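Local coordinates for protein putative short-chain dehydrogenase/reductase (Burkholderia xenovorans, PDB 5IZ4) that probably acts as an NADPH-dependent oxidoreductase of the short-chain dehydrogenase/reductase family and binds ADP in its nucleotide pocket, at residues A[16-21]-A[69-74]; A[114-119]-A[168-173]; A[242-247]-A[258-263]. One frame throughout, in Å; residues are numbered along the deposited sequence. Where two conformers were deposited one is given.

The three contacts make a case study in how a Rossmann-type fold spends its apolar side chains. Interactions 1 and 3 belong to the same parallel sheet but lie on opposite sides of the chain's centre: one links an inner strand to an edge strand, the other a helix to the strand at the far edge. Interaction 2 is also buried, yet farther out, where two helices begin and a second subunit closes over them. None of the three is joined by direct polar bonds between its segments; each relies on methyl or ring packing. Polar chemistry gathers at the ends instead, as an adenine-binding aspartate in interaction 1 and as helix caps in interaction 2.

Interaction 1: A[16-21]-A[69-74]; sequences VCVITG and LIFDAD. With ADP (adenosine-5'-diphosphate), chain B.
The carboxylate oxygen OD1 of D74 accepts two N-H groups: the exocyclic amino N6 of ADP, at 2.9 Å with an N-H...O angle of 156°, and the backbone N of G76. This double grip should help to hold the carboxylate in place for reading the adenine, as in the Rossmann fold of short-chain dehydrogenases, where the nucleotide lies across the C-terminal ends of parallel strands. Strands 16-20 and 68-72 are not neighbours in that sheet. Strand 40-45 runs between them, and the axes of the two segments accordingly stay 9.3 Å apart, turned by 39°.

The gap is bridged by F71. Its CG sits between the backbone N and the carbonyl carbon (chi1 65°), and the ring rises past A42 toward strand 16-20. V18 meets it at about a right angle, CG1 lying 3.8 Å from F71 CE2 and approaching obliquely. T20 CG2 stands farther off, at the ring's edge, while A84 and M87 of helix 78-92 also pack on F71.

T20 OG1 is hydrogen-bonded to the backbone N of A102, just past the end of strand 97-100. Just beyond the two strands, the segments converge on the ligand: G21 CA approaches the ribose O4' of ADP to 3.6 Å, and A73 O lies 3.2 Å from adenine C2.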
loop_
_atom_site.group_PDB
_atom_site.type_symbol
_atom_site.label_atom_id
_atom_site.label_comp_id
_atom_site.label_asym_id
_atom_site.label_seq_id
_atom_site.Cartn_x
_atom_site.Cartn_y
_atom_site.Cartn_z
ATOM N N VAL A 16 -25.476 21.937 0.567
ATOM C CA VAL A 16 -25.131 22.191 -0.831
ATOM C C VAL A 16 -23.992 21.274 -1.263
ATOM O O VAL A 16 -22.967 21.175 -0.570
ATOM C CB VAL A 16 -24.727 23.662 -1.052
ATOM C CG1 VAL A 16 -24.144 23.843 -2.449
ATOM C CG2 VAL A 16 -25.918 24.582 -0.833
ATOM N N CYS A 17 -24.153 20.641 -2.425
ATOM C CA CYS A 17 -23.088 19.878 -3.060
ATOM C C CYS A 17 -22.703 20.532 -4.377
ATOM O O CYS A 17 -23.578 20.860 -5.186
ATOM C CB CYS A 17 -23.505 18.428 -3.305
ATOM S SG CYS A 17 -22.152 17.439 -3.996
ATOM N N VAL A 18 -21.398 20.736 -4.582
ATOM C CA VAL A 18 -20.850 21.250 -5.838
ATOM C C VAL A 18 -20.194 20.091 -6.580
ATOM O O VAL A 18 -19.364 19.374 -6.011
ATOM C CB VAL A 18 -19.834 22.373 -5.576
ATOM C CG1 VAL A 18 -19.227 22.876 -6.895
ATOM C CG2 VAL A 18 -20.485 23.526 -4.799
ATOM N N ILE A 19 -20.562 19.896 -7.846
ATOM C CA ILE A 19 -20.071 18.765 -8.636
ATOM C C ILE A 19 -19.440 19.311 -9.915
ATOM O O ILE A 19 -20.143 19.894 -10.749
ATOM C CB ILE A 19 -21.201 17.774 -8.977
ATOM C CG1 ILE A 19 -21.952 17.299 -7.712
ATOM C CG2 ILE A 19 -20.660 16.563 -9.742
ATOM C CD1 ILE A 19 -23.279 18.040 -7.458
ATOM N N THR A 20 -18.126 19.122 -10.082
ATOM C CA THR A 20 -17.559 19.396 -11.401
ATOM C C THR A 20 -17.666 18.144 -12.264
ATOM O O THR A 20 -17.889 17.043 -11.769
ATOM C CB THR A 20 -16.098 19.852 -11.342
ATOM O OG1 THR A 20 -15.259 18.779 -10.880
ATOM C CG2 THR A 20 -15.935 21.083 -10.451
ATOM N N GLY A 21 -17.506 18.324 -13.575
ATOM C CA GLY A 21 -17.726 17.204 -14.470
ATOM C C GLY A 21 -19.138 16.684 -14.405
ATOM O O GLY A 21 -19.368 15.484 -14.609
ATOM N N LEU A 69 -28.510 24.830 -9.589
ATOM C CA LEU A 69 -27.973 25.878 -10.446
ATOM C C LEU A 69 -26.923 25.225 -11.328
ATOM O O LEU A 69 -26.302 24.243 -10.930
ATOM C CB LEU A 69 -27.385 27.051 -9.645
ATOM C CG LEU A 69 -26.068 27.001 -8.866
ATOM C CD1 LEU A 69 -24.841 27.076 -9.774
ATOM C CD2 LEU A 69 -26.051 28.164 -7.888
ATOM N N ILE A 70 -26.738 25.756 -12.531
ATOM C CA ILE A 70 -25.696 25.278 -13.432
ATOM C C ILE A 70 -24.637 26.356 -13.523
ATOM O O ILE A 70 -24.960 27.534 -13.730
ATOM C CB ILE A 70 -26.243 24.946 -14.832
ATOM C CG1 ILE A 70 -27.297 23.842 -14.767
ATOM C CG2 ILE A 70 -25.107 24.539 -15.758
ATOM C CD1 ILE A 70 -27.839 23.462 -16.136
ATOM N N PHE A 71 -23.374 25.963 -13.390
ATOM C CA PHE A 71 -22.284 26.887 -13.659
ATOM C C PHE A 71 -21.373 26.315 -14.737
ATOM O O PHE A 71 -21.197 25.095 -14.844
ATOM C CB PHE A 71 -21.485 27.212 -12.376
ATOM C CG PHE A 71 -20.761 26.034 -11.770
ATOM C CD1 PHE A 71 -19.472 25.704 -12.177
ATOM C CD2 PHE A 71 -21.351 25.280 -10.764
ATOM C CE1 PHE A 71 -18.795 24.630 -11.603
ATOM C CE2 PHE A 71 -20.682 24.206 -10.189
ATOM C CZ PHE A 71 -19.400 23.885 -10.605
ATOM N N ASP A 72 -20.826 27.206 -15.561
ATOM C CA ASP A 72 -19.763 26.829 -16.479
ATOM C C ASP A 72 -18.422 27.042 -15.794
ATOM O O ASP A 72 -18.228 28.042 -15.094
ATOM C CB ASP A 72 -19.799 27.654 -17.765
ATOM C CG ASP A 72 -20.994 27.351 -18.643
ATOM O OD1 ASP A 72 -21.801 26.467 -18.312
ATOM O OD2 ASP A 72 -21.114 28.018 -19.690
ATOM N N ALA A 73 -17.496 26.103 -15.996
ATOM C CA ALA A 73 -16.124 26.307 -15.545
ATOM C C ALA A 73 -15.190 25.345 -16.258
ATOM O O ALA A 73 -15.449 24.140 -16.311
ATOM C CB ALA A 73 -15.995 26.126 -14.030
ATOM N N ASP A 74 -14.113 25.883 -16.806
ATOM C CA ASP A 74 -12.961 25.095 -17.223
ATOM C C ASP A 74 -12.069 25.071 -15.990
ATOM O O ASP A 74 -11.451 26.079 -15.649
ATOM C CB ASP A 74 -12.293 25.746 -18.434
ATOM C CG ASP A 74 -11.030 25.027 -18.900
ATOM O OD1 ASP A 74 -10.461 24.227 -18.141
ATOM O OD2 ASP A 74 -10.586 25.288 -20.042
HETATM P PB ADP B . -16.470 9.712 -16.063
HETATM O O1B ADP B . -15.491 10.785 -15.463
HETATM O O2B ADP B . -17.969 9.845 -15.669
HETATM O O3B ADP B . -15.943 8.245 -16.152
HETATM P PA ADP B . -16.874 11.714 -18.319
HETATM O O1A ADP B . -15.830 12.165 -19.490
HETATM O O2A ADP B . -18.351 11.811 -18.817
HETATM O O3A ADP B . -16.351 10.320 -17.775
HETATM O "O5'" ADP B . -16.555 12.939 -17.253
HETATM C "C5'" ADP B . -15.578 13.958 -17.522
HETATM C "C4'" ADP B . -16.345 15.276 -17.400
HETATM O "O4'" ADP B . -15.404 16.396 -17.157
HETATM C "C3'" ADP B . -17.140 15.664 -18.673
HETATM O "O3'" ADP B . -18.331 16.329 -18.360
HETATM C "C2'" ADP B . -16.141 16.660 -19.324
HETATM O "O2'" ADP B . -16.909 17.493 -20.194
HETATM C "C1'" ADP B . -15.660 17.418 -18.100
HETATM N N9 ADP B . -14.421 18.172 -18.381
HETATM C C8 ADP B . -13.361 17.855 -19.245
HETATM N N7 ADP B . -12.444 18.793 -19.221
HETATM C C5 ADP B . -12.900 19.748 -18.334
HETATM C C6 ADP B . -12.369 20.952 -17.908
HETATM N N6 ADP B . -11.176 21.382 -18.385
HETATM N N1 ADP B . -13.051 21.685 -17.019
HETATM C C2 ADP B . -14.237 21.236 -16.574
HETATM N N3 ADP B . -14.816 20.104 -16.932
HETATM C C4 ADP B . -14.123 19.370 -17.814
#

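Interaction 2: A[114-119]-A[168-173]; sequences DQIDDF and GSSIAY
This is a small, buried, essentially apolar contact between the starts of two helices, in which I116, just ahead of helix 118-146, pushes one methyl against I171 and A172 in the first turn of helix 171-191. The side chain of I116 is fully extended, with CG1 anti to the backbone N (chi1 -163°) and chi2 166°, and this carries CD1 to the far segment. There CD1 rests 3.6 Å from A172 CB and 3.9 Å from I171 CG2, with S170 OG at the margin, 4.4 Å from I116 CD1. F121 packs against I116, I171 and A172 from the same chain.

In classical short-chain dehydrogenases these two long helices commonly build a subunit interface, and the arrangement here agrees: I116 also packs on Y133 of the second subunit, whose R137 donates to I116 O.

Both helices open with a capped end. S170 is the N-cap of helix 171-191, its OG accepting from Y173 N at 2.9 Å and 160°; D117 does likewise for helix 118-146 through E120 N. Y173 occupies the place of the tyrosine in the family's YxxxK sequence motif. Over one face of its ring, offset toward the rim, S169 OG sits 3.3 Å above the plane and is hydrogen-bonded to T105 OG1.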
loop_
_atom_site.group_PDB
_atom_site.type_symbol
_atom_site.label_atom_id
_atom_site.label_comp_id
_atom_site.label_asym_id
_atom_site.label_seq_id
_atom_site.Cartn_x
_atom_site.Cartn_y
_atom_site.Cartn_z
ATOM N N ASP A 114 6.302 6.592 -28.807
ATOM C CA ASP A 114 6.397 7.542 -29.902
ATOM C C ASP A 114 5.091 8.268 -30.187
ATOM O O ASP A 114 5.050 9.089 -31.107
ATOM C CB ASP A 114 6.848 6.799 -31.173
ATOM C CG ASP A 114 5.873 5.676 -31.599
ATOM O OD1 ASP A 114 5.319 4.946 -30.738
ATOM O OD2 ASP A 114 5.669 5.509 -32.820
ATOM N N GLN A 115 4.008 7.931 -29.488
ATOM C CA GLN A 115 2.690 8.478 -29.786
ATOM C C GLN A 115 2.115 9.290 -28.633
ATOM O O GLN A 115 0.923 9.610 -28.644
ATOM C CB GLN A 115 1.741 7.349 -30.190
ATOM C CG GLN A 115 2.286 6.578 -31.386
ATOM C CD GLN A 115 1.262 5.679 -32.050
ATOM O OE1 GLN A 115 0.354 5.167 -31.403
ATOM N NE2 GLN A 115 1.409 5.487 -33.357
ATOM N N ILE A 116 2.931 9.646 -27.651
ATOM C CA ILE A 116 2.535 10.577 -26.607
ATOM C C ILE A 116 3.634 11.628 -26.501
ATOM O O ILE A 116 4.782 11.382 -26.891
ATOM C CB ILE A 116 2.286 9.841 -25.268
ATOM C CG1 ILE A 116 1.487 10.722 -24.301
ATOM C CG2 ILE A 116 3.603 9.381 -24.644
ATOM C CD1 ILE A 116 0.914 9.960 -23.105
ATOM N N ASP A 117 3.278 12.824 -26.030
ATOM C CA ASP A 117 4.276 13.889 -25.902
ATOM C C ASP A 117 4.002 14.724 -24.661
ATOM O O ASP A 117 2.991 14.546 -23.973
ATOM C CB ASP A 117 4.327 14.788 -27.147
ATOM C CG ASP A 117 2.982 15.380 -27.501
ATOM O OD1 ASP A 117 2.011 15.213 -26.732
ATOM O OD2 ASP A 117 2.899 16.025 -28.559
ATOM N N ASP A 118 4.917 15.663 -24.390
ATOM C CA ASP A 118 4.766 16.520 -23.220
ATOM C C ASP A 118 3.458 17.304 -23.268
ATOM O O ASP A 118 2.815 17.505 -22.229
ATOM C CB ASP A 118 5.973 17.460 -23.070
ATOM C CG ASP A 118 6.279 18.301 -24.321
ATOM O OD1 ASP A 118 5.766 18.034 -25.429
ATOM O OD2 ASP A 118 7.089 19.249 -24.183
ATOM N N PHE A 119 3.030 17.722 -24.469
ATOM C CA PHE A 119 1.756 18.423 -24.607
ATOM C C PHE A 119 0.615 17.650 -23.962
ATOM O O PHE A 119 -0.224 18.231 -23.262
ATOM C CB PHE A 119 1.432 18.665 -26.083
ATOM C CG PHE A 119 2.289 19.726 -26.718
ATOM C CD1 PHE A 119 2.062 21.065 -26.447
ATOM C CD2 PHE A 119 3.336 19.380 -27.557
ATOM C CE1 PHE A 119 2.853 22.054 -27.024
ATOM C CE2 PHE A 119 4.130 20.367 -28.146
ATOM C CZ PHE A 119 3.885 21.704 -27.873
ATOM N N GLY A 168 -4.692 1.848 -17.488
ATOM C CA GLY A 168 -5.610 2.900 -17.884
ATOM C C GLY A 168 -5.377 3.418 -19.293
ATOM O O GLY A 168 -4.554 2.916 -20.064
ATOM N N SER A 169 -6.126 4.479 -19.614
ATOM C CA SER A 169 -6.233 4.926 -21.003
ATOM C C SER A 169 -4.890 5.390 -21.572
ATOM O O SER A 169 -4.619 5.198 -22.763
ATOM C CB SER A 169 -7.283 6.030 -21.098
ATOM O OG SER A 169 -7.077 7.001 -20.088
ATOM N N SER A 170 -4.033 5.991 -20.746
ATOM C CA SER A 170 -2.706 6.388 -21.203
ATOM C C SER A 170 -1.795 6.531 -19.998
ATOM O O SER A 170 -2.254 6.655 -18.862
ATOM C CB SER A 170 -2.726 7.710 -21.974
ATOM O OG SER A 170 -2.774 8.819 -21.079
ATOM N N ILE A 171 -0.489 6.539 -20.267
ATOM C CA ILE A 171 0.458 6.721 -19.174
ATOM C C ILE A 171 0.365 8.140 -18.611
ATOM O O ILE A 171 0.617 8.357 -17.417
ATOM C CB ILE A 171 1.884 6.365 -19.645
ATOM C CG1 ILE A 171 2.813 6.174 -18.439
ATOM C CG2 ILE A 171 2.436 7.416 -20.618
ATOM C CD1 ILE A 171 4.248 5.832 -18.819
ATOM N N ALA A 172 -0.005 9.126 -19.445
ATOM C CA ALA A 172 -0.215 10.479 -18.929
ATOM C C ALA A 172 -1.426 10.533 -18.009
ATOM O O ALA A 172 -1.422 11.244 -16.995
ATOM C CB ALA A 172 -0.375 11.475 -20.087
ATOM N N TYR A 173 -2.477 9.787 -18.349
ATOM C CA TYR A 173 -3.645 9.709 -17.478
ATOM C C TYR A 173 -3.289 9.024 -16.165
ATOM O O TYR A 173 -3.617 9.517 -15.077
ATOM C CB TYR A 173 -4.766 8.959 -18.203
ATOM C CG TYR A 173 -6.031 8.774 -17.407
ATOM C CD1 TYR A 173 -7.004 9.766 -17.366
ATOM C CD2 TYR A 173 -6.264 7.597 -16.705
ATOM C CE1 TYR A 173 -8.180 9.590 -16.650
ATOM C CE2 TYR A 173 -7.433 7.411 -15.983
ATOM C CZ TYR A 173 -8.386 8.414 -15.958
ATOM O OH TYR A 173 -9.548 8.237 -15.241
#

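Interaction 3: A[242-247]-A[258-263]; sequences AELAWF and QVIAAE
L244 and I260 face each other with their side chains inclined rather than aligned, so that the forked end of the leucine meets a single methyl of the isoleucine. The pair joins helix 238-250 to strand 259-262, the last helix and last strand of the Rossmann fold. The helix lies along the chain between strand 195-202 and strand 259-262, which are parallel neighbours in the sheet, and so it takes part in a beta-alpha-beta crossover. L244 touches both strands, since it also packs on L200.

The torsions of L244 show how its two methyls are set against strand 259-262. L244 already leaves the helix toward the strand, and with CG anti to the backbone N (chi1 -175°) the branch carries on in reach of I260 and A262, while chi2 of 57° spreads the two methyls over the strand. I260 presents CG2, the branch anti to its own backbone N, to that fork: CG2 lies 4.0 Å from L244 CD1 and 4.1 Å from L244 CD2, almost equally far from both. I260 was deposited in two conformers, and this geometry belongs to one of them. Strand alternation brings A262 to the same face as I260, whereas A261 points away from the helix and packs on L164 and L267.

The other flanks of the helix have different duties. W246 makes a cation-pi contact with R33 of helix 25-36, and E243 forms a salt bridge to the same arginine. F247 stacks on F247 of the third subunit, consistent with the role of this last helix and strand in the tetramers of many relatives. Within the crossover itself, the second branch of the leucine also reaches the next inward-facing residue: L244 CD2 rests 4.2 Å from A262 CB.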
loop_
_atom_site.group_PDB
_atom_site.type_symbol
_atom_site.label_atom_id
_atom_site.label_comp_id
_atom_site.label_asym_id
_atom_site.label_seq_id
_atom_site.Cartn_x
_atom_site.Cartn_y
_atom_site.Cartn_z
ATOM N N ALA A 242 -21.408 7.230 -7.600
ATOM C CA ALA A 242 -22.179 8.260 -6.908
ATOM C C ALA A 242 -22.570 7.810 -5.503
ATOM O O ALA A 242 -22.494 8.598 -4.554
ATOM C CB ALA A 242 -23.428 8.612 -7.717
ATOM N N GLU A 243 -22.999 6.551 -5.352
ATOM C CA GLU A 243 -23.341 6.048 -4.019
ATOM C C GLU A 243 -22.148 6.138 -3.080
ATOM O O GLU A 243 -22.294 6.501 -1.907
ATOM C CB GLU A 243 -23.826 4.591 -4.074
ATOM C CG GLU A 243 -25.246 4.362 -4.562
ATOM C CD GLU A 243 -26.330 4.950 -3.654
ATOM O OE1 GLU A 243 -27.409 5.260 -4.187
ATOM O OE2 GLU A 243 -26.117 5.086 -2.429
ATOM N N LEU A 244 -20.961 5.782 -3.574
ATOM C CA LEU A 244 -19.761 5.865 -2.752
ATOM C C LEU A 244 -19.439 7.315 -2.391
ATOM O O LEU A 244 -19.073 7.608 -1.247
ATOM C CB LEU A 244 -18.604 5.197 -3.495
ATOM C CG LEU A 244 -17.225 5.009 -2.865
ATOM C CD1 LEU A 244 -17.287 4.222 -1.565
ATOM C CD2 LEU A 244 -16.321 4.303 -3.867
ATOM N N ALA A 245 -19.580 8.244 -3.342
ATOM C CA ALA A 245 -19.327 9.642 -3.018
ATOM C C ALA A 245 -20.316 10.143 -1.975
ATOM O O ALA A 245 -19.943 10.886 -1.056
ATOM C CB ALA A 245 -19.406 10.508 -4.281
ATOM N N TRP A 246 -21.587 9.762 -2.118
ATOM C CA TRP A 246 -22.599 10.137 -1.133
ATOM C C TRP A 246 -22.300 9.518 0.229
ATOM O O TRP A 246 -22.382 10.203 1.259
ATOM C CB TRP A 246 -23.994 9.726 -1.615
ATOM C CG TRP A 246 -25.015 9.752 -0.506
ATOM C CD1 TRP A 246 -25.582 8.674 0.125
ATOM C CD2 TRP A 246 -25.548 10.916 0.135
ATOM N NE1 TRP A 246 -26.446 9.102 1.105
ATOM C CE2 TRP A 246 -26.437 10.474 1.135
ATOM C CE3 TRP A 246 -25.354 12.287 -0.034
ATOM C CZ2 TRP A 246 -27.139 11.355 1.951
ATOM C CZ3 TRP A 246 -26.050 13.163 0.780
ATOM C CH2 TRP A 246 -26.928 12.695 1.766
ATOM N N PHE A 247 -21.937 8.229 0.260
ATOM C CA PHE A 247 -21.654 7.586 1.540
ATOM C C PHE A 247 -20.498 8.268 2.256
ATOM O O PHE A 247 -20.582 8.558 3.455
ATOM C CB PHE A 247 -21.335 6.097 1.366
ATOM C CG PHE A 247 -20.660 5.499 2.579
ATOM C CD1 PHE A 247 -21.405 5.135 3.689
ATOM C CD2 PHE A 247 -19.279 5.364 2.630
ATOM C CE1 PHE A 247 -20.793 4.625 4.811
ATOM C CE2 PHE A 247 -18.660 4.856 3.757
ATOM C CZ PHE A 247 -19.423 4.491 4.848
ATOM N N GLN A 258 -8.150 8.709 2.339
ATOM C CA GLN A 258 -8.227 7.368 1.785
ATOM C C GLN A 258 -8.464 7.413 0.281
ATOM O O GLN A 258 -9.048 8.365 -0.251
ATOM C CB GLN A 258 -9.344 6.568 2.450
ATOM C CG GLN A 258 -9.186 6.395 3.958
ATOM C CD GLN A 258 -7.813 5.875 4.347
ATOM O OE1 GLN A 258 -7.356 4.840 3.850
ATOM N NE2 GLN A 258 -7.142 6.597 5.238
ATOM N N VAL A 259 -7.997 6.368 -0.399
ATOM C CA VAL A 259 -8.318 6.108 -1.801
ATOM C C VAL A 259 -9.093 4.801 -1.807
ATOM O O VAL A 259 -8.525 3.743 -1.504
ATOM C CB VAL A 259 -7.059 6.004 -2.670
ATOM C CG1 VAL A 259 -7.426 5.738 -4.129
ATOM C CG2 VAL A 259 -6.223 7.241 -2.523
ATOM N N ILE A 260 -10.385 4.866 -2.108
ATOM C CA ILE A 260 -11.282 3.709 -2.060
ATOM C C ILE A 260 -11.397 3.131 -3.462
ATOM O O ILE A 260 -11.896 3.808 -4.371
ATOM C CB ILE A 260 -12.676 4.094 -1.539
ATOM C CG1 ILE A 260 -12.570 4.923 -0.260
ATOM C CG2 ILE A 260 -13.503 2.834 -1.299
ATOM C CD1 ILE A 260 -11.918 4.182 0.871
ATOM N N ALA A 261 -10.958 1.888 -3.645
ATOM C CA ALA A 261 -10.989 1.242 -4.956
ATOM C C ALA A 261 -12.295 0.469 -5.123
ATOM O O ALA A 261 -12.631 -0.387 -4.294
ATOM C CB ALA A 261 -9.789 0.307 -5.123
ATOM N N ALA A 262 -13.030 0.776 -6.189
ATOM C CA ALA A 262 -14.280 0.105 -6.538
ATOM C C ALA A 262 -14.088 -0.349 -7.981
ATOM O O ALA A 262 -14.422 0.374 -8.926
ATOM C CB ALA A 262 -15.477 1.035 -6.368
ATOM N N GLU A 263 -13.505 -1.542 -8.148
ATOM C CA GLU A 263 -12.993 -1.944 -9.451
ATOM C C GLU A 263 -13.331 -3.387 -9.783
ATOM O O GLU A 263 -12.659 -3.988 -10.633
ATOM C CB GLU A 263 -11.468 -1.745 -9.532
ATOM C CG GLU A 263 -10.678 -1.997 -8.238
ATOM C CD GLU A 263 -10.896 -3.386 -7.634
ATOM O OE1 GLU A 263 -12.028 -3.692 -7.191
ATOM O OE2 GLU A 263 -9.924 -4.175 -7.594
#